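Local coordinates for ribonuclease T2 (Homo sapiens, PDB 3T0O), which cleaves single-stranded RNA, preferentially between purine and uridine, and so degrades microbial RNA for sensing by TLR8 in innate immunity, at residues 13-18 / 116-121. Residues are numbered along the deposited sequence; the frame is centred on the assembly and turned at random. Where two conformers were deposited one is given.
Sequences LIMVQH and ELYREL
With CG opposite the backbone N (chi1 167°) and a bend at chi2, the M15 side chain, in the conformer given, one of two modelled, carries its methyl CE to the root of the Y118 side chain. This is helix-on-sheet packing in the alpha/beta fold of the RNase T2 family: the end of helix 107-121 lies across strand 12-18 of the antiparallel sheet, the two short axes 10.1 Å apart and crossing at -70°. M15 CE sits 3.7 Å from Y118 CB, near the plane of the phenol ring and at its edge. Nearer the backbone, M15 CG meets L121 CD1 at 3.9 Å, the two side chains passing each other in opposite senses. L179 on the adjoining strand 171-180 touches both M15 and L117, continuing this apolar layer.

Q17, two residues on along the strand, leaves it toward the helix, its chain extended beyond CG. Its amide is turned steeply, 74°, against the Y118 ring, and Q17 NE2 approaches obliquely, 3.2 Å from both Y118 CD1 and Y118 CE1. Beyond the ring, the Y118 hydroxyl is hydrogen-bonded to W38 O. The Q17 side chain is about 6 Å from that of H41, a predicted active-site residue. No direct hydrogen bond joins strand and helix; one water bridges them, accepting from Q17 NE2 at 2.6 Å and donating to Y118 O at 2.8 Å.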
loop_
_atom_site.group_PDB
_atom_site.type_symbol
_atom_site.label_atom_id
_atom_site.label_comp_id
_atom_site.label_asym_id
_atom_site.label_seq_id
_atom_site.Cartn_x
_atom_site.Cartn_y
_atom_site.Cartn_z
ATOM N N LEU A 13 -10.364 -7.770 2.899
ATOM C CA LEU A 13 -8.980 -7.383 2.894
ATOM C C LEU A 13 -8.845 -5.982 2.314
ATOM O O LEU A 13 -9.671 -5.595 1.504
ATOM C CB LEU A 13 -8.182 -8.371 2.021
ATOM C CG LEU A 13 -8.062 -9.737 2.688
ATOM C CD1 LEU A 13 -7.720 -10.777 1.601
ATOM C CD2 LEU A 13 -6.976 -9.630 3.807
ATOM N N ILE A 14 -7.790 -5.264 2.696
ATOM C CA ILE A 14 -7.521 -3.959 2.085
ATOM C C ILE A 14 -6.117 -3.975 1.514
ATOM O O ILE A 14 -5.153 -4.219 2.272
ATOM C CB ILE A 14 -7.666 -2.862 3.137
ATOM C CG1 ILE A 14 -9.010 -2.878 3.814
ATOM C CG2 ILE A 14 -7.499 -1.457 2.428
ATOM C CD1 ILE A 14 -9.010 -2.021 5.123
ATOM N N MET A 15 -5.983 -3.822 0.182
ATOM C CA MET A 15 -4.654 -3.731 -0.410
ATOM C C MET A 15 -4.276 -2.256 -0.329
ATOM O O MET A 15 -4.949 -1.409 -0.889
ATOM C CB MET A 15 -4.648 -4.176 -1.861
ATOM C CG MET A 15 -3.347 -3.800 -2.586
ATOM S SD MET A 15 -1.833 -4.565 -1.891
ATOM C CE MET A 15 -0.609 -4.257 -3.136
ATOM N N VAL A 16 -3.189 -1.946 0.379
ATOM C CA VAL A 16 -2.831 -0.573 0.708
ATOM C C VAL A 16 -1.541 -0.291 -0.004
ATOM O O VAL A 16 -0.528 -1.015 0.166
ATOM C CB VAL A 16 -2.576 -0.493 2.218
ATOM C CG1 VAL A 16 -2.237 0.985 2.558
ATOM C CG2 VAL A 16 -3.852 -0.980 2.922
ATOM N N GLN A 17 -1.505 0.759 -0.850
ATOM C CA GLN A 17 -0.308 1.132 -1.583
ATOM C C GLN A 17 -0.055 2.614 -1.269
ATOM O O GLN A 17 -0.989 3.358 -1.032
ATOM C CB GLN A 17 -0.559 0.969 -3.072
ATOM C CG GLN A 17 -0.724 -0.505 -3.435
ATOM C CD GLN A 17 -1.071 -0.713 -4.877
ATOM O OE1 GLN A 17 -2.274 -0.822 -5.249
ATOM N NE2 GLN A 17 -0.101 -0.681 -5.697
ATOM N N HIS A 18 1.208 2.980 -1.238
ATOM C CA HIS A 18 1.555 4.357 -0.850
ATOM C C HIS A 18 2.606 4.954 -1.748
ATOM O O HIS A 18 3.273 4.256 -2.472
ATOM C CB HIS A 18 1.847 4.476 0.654
ATOM C CG HIS A 18 2.942 3.554 1.142
ATOM N ND1 HIS A 18 3.127 3.375 2.499
ATOM C CD2 HIS A 18 3.822 2.752 0.504
ATOM C CE1 HIS A 18 4.160 2.562 2.665
ATOM N NE2 HIS A 18 4.546 2.109 1.483
ATOM N N GLU A 116 1.578 -10.607 -5.824
ATOM C CA GLU A 116 0.822 -10.895 -7.054
ATOM C C GLU A 116 -0.252 -9.903 -7.251
ATOM O O GLU A 116 -0.427 -9.398 -8.356
ATOM C CB GLU A 116 0.225 -12.280 -6.934
ATOM C CG GLU A 116 -0.433 -12.798 -8.140
ATOM C CD GLU A 116 -0.771 -14.273 -7.931
ATOM O OE1 GLU A 116 -1.337 -14.628 -6.868
ATOM O OE2 GLU A 116 -0.443 -15.093 -8.817
ATOM N N LEU A 117 -0.978 -9.592 -6.191
ATOM C CA LEU A 117 -2.080 -8.622 -6.292
ATOM C C LEU A 117 -1.550 -7.265 -6.691
ATOM O O LEU A 117 -2.162 -6.552 -7.496
ATOM C CB LEU A 117 -2.742 -8.500 -4.894
ATOM C CG LEU A 117 -3.570 -9.742 -4.639
ATOM C CD1 LEU A 117 -4.002 -9.655 -3.190
ATOM C CD2 LEU A 117 -4.843 -9.681 -5.538
ATOM N N TYR A 118 -0.384 -6.886 -6.140
ATOM C CA TYR A 118 0.183 -5.590 -6.530
ATOM C C TYR A 118 0.460 -5.573 -8.062
ATOM O O TYR A 118 0.164 -4.574 -8.703
ATOM C CB TYR A 118 1.543 -5.511 -5.816
ATOM C CG TYR A 118 2.384 -4.290 -6.197
ATOM C CD1 TYR A 118 2.029 -3.037 -5.748
ATOM C CD2 TYR A 118 3.499 -4.452 -6.981
ATOM C CE1 TYR A 118 2.860 -1.932 -6.091
ATOM C CE2 TYR A 118 4.335 -3.380 -7.334
ATOM C CZ TYR A 118 3.991 -2.136 -6.856
ATOM O OH TYR A 118 4.846 -1.101 -7.238
ATOM N N ARG A 119 0.989 -6.656 -8.605
ATOM C CA ARG A 119 1.288 -6.764 -10.042
ATOM C C ARG A 119 0.030 -6.720 -10.893
ATOM O O ARG A 119 0.027 -6.156 -12.001
ATOM C CB ARG A 119 2.057 -8.090 -10.320
ATOM C CG ARG A 119 3.429 -8.138 -9.615
ATOM C CD ARG A 119 4.334 -9.328 -10.032
ATOM N NE ARG A 119 3.685 -10.634 -9.934
ATOM C CZ ARG A 119 3.883 -11.544 -8.981
ATOM N NH1 ARG A 119 4.699 -11.334 -7.960
ATOM N NH2 ARG A 119 3.232 -12.696 -9.055
ATOM N N GLU A 120 -1.008 -7.428 -10.418
ATOM C CA GLU A 120 -2.239 -7.561 -11.170
ATOM C C GLU A 120 -2.982 -6.235 -11.114
ATOM O O GLU A 120 -3.588 -5.793 -12.119
ATOM C CB GLU A 120 -3.096 -8.690 -10.591
ATOM C CG GLU A 120 -2.472 -10.044 -10.879
ATOM C CD GLU A 120 -3.239 -11.179 -10.270
ATOM O OE1 GLU A 120 -4.243 -10.967 -9.554
ATOM O OE2 GLU A 120 -2.818 -12.300 -10.556
ATOM N N LEU A 121 -2.952 -5.562 -9.972
ATOM C CA LEU A 121 -3.646 -4.312 -9.954
ATOM C C LEU A 121 -2.939 -3.242 -10.789
ATOM O O LEU A 121 -3.555 -2.403 -11.496
ATOM C CB LEU A 121 -3.725 -3.811 -8.517
ATOM C CG LEU A 121 -4.658 -4.745 -7.746
ATOM C CD1 LEU A 121 -4.478 -4.389 -6.248
ATOM C CD2 LEU A 121 -6.160 -4.593 -8.153
HETATM O O HOH W 1 -0.258 -1.889 -8.031
#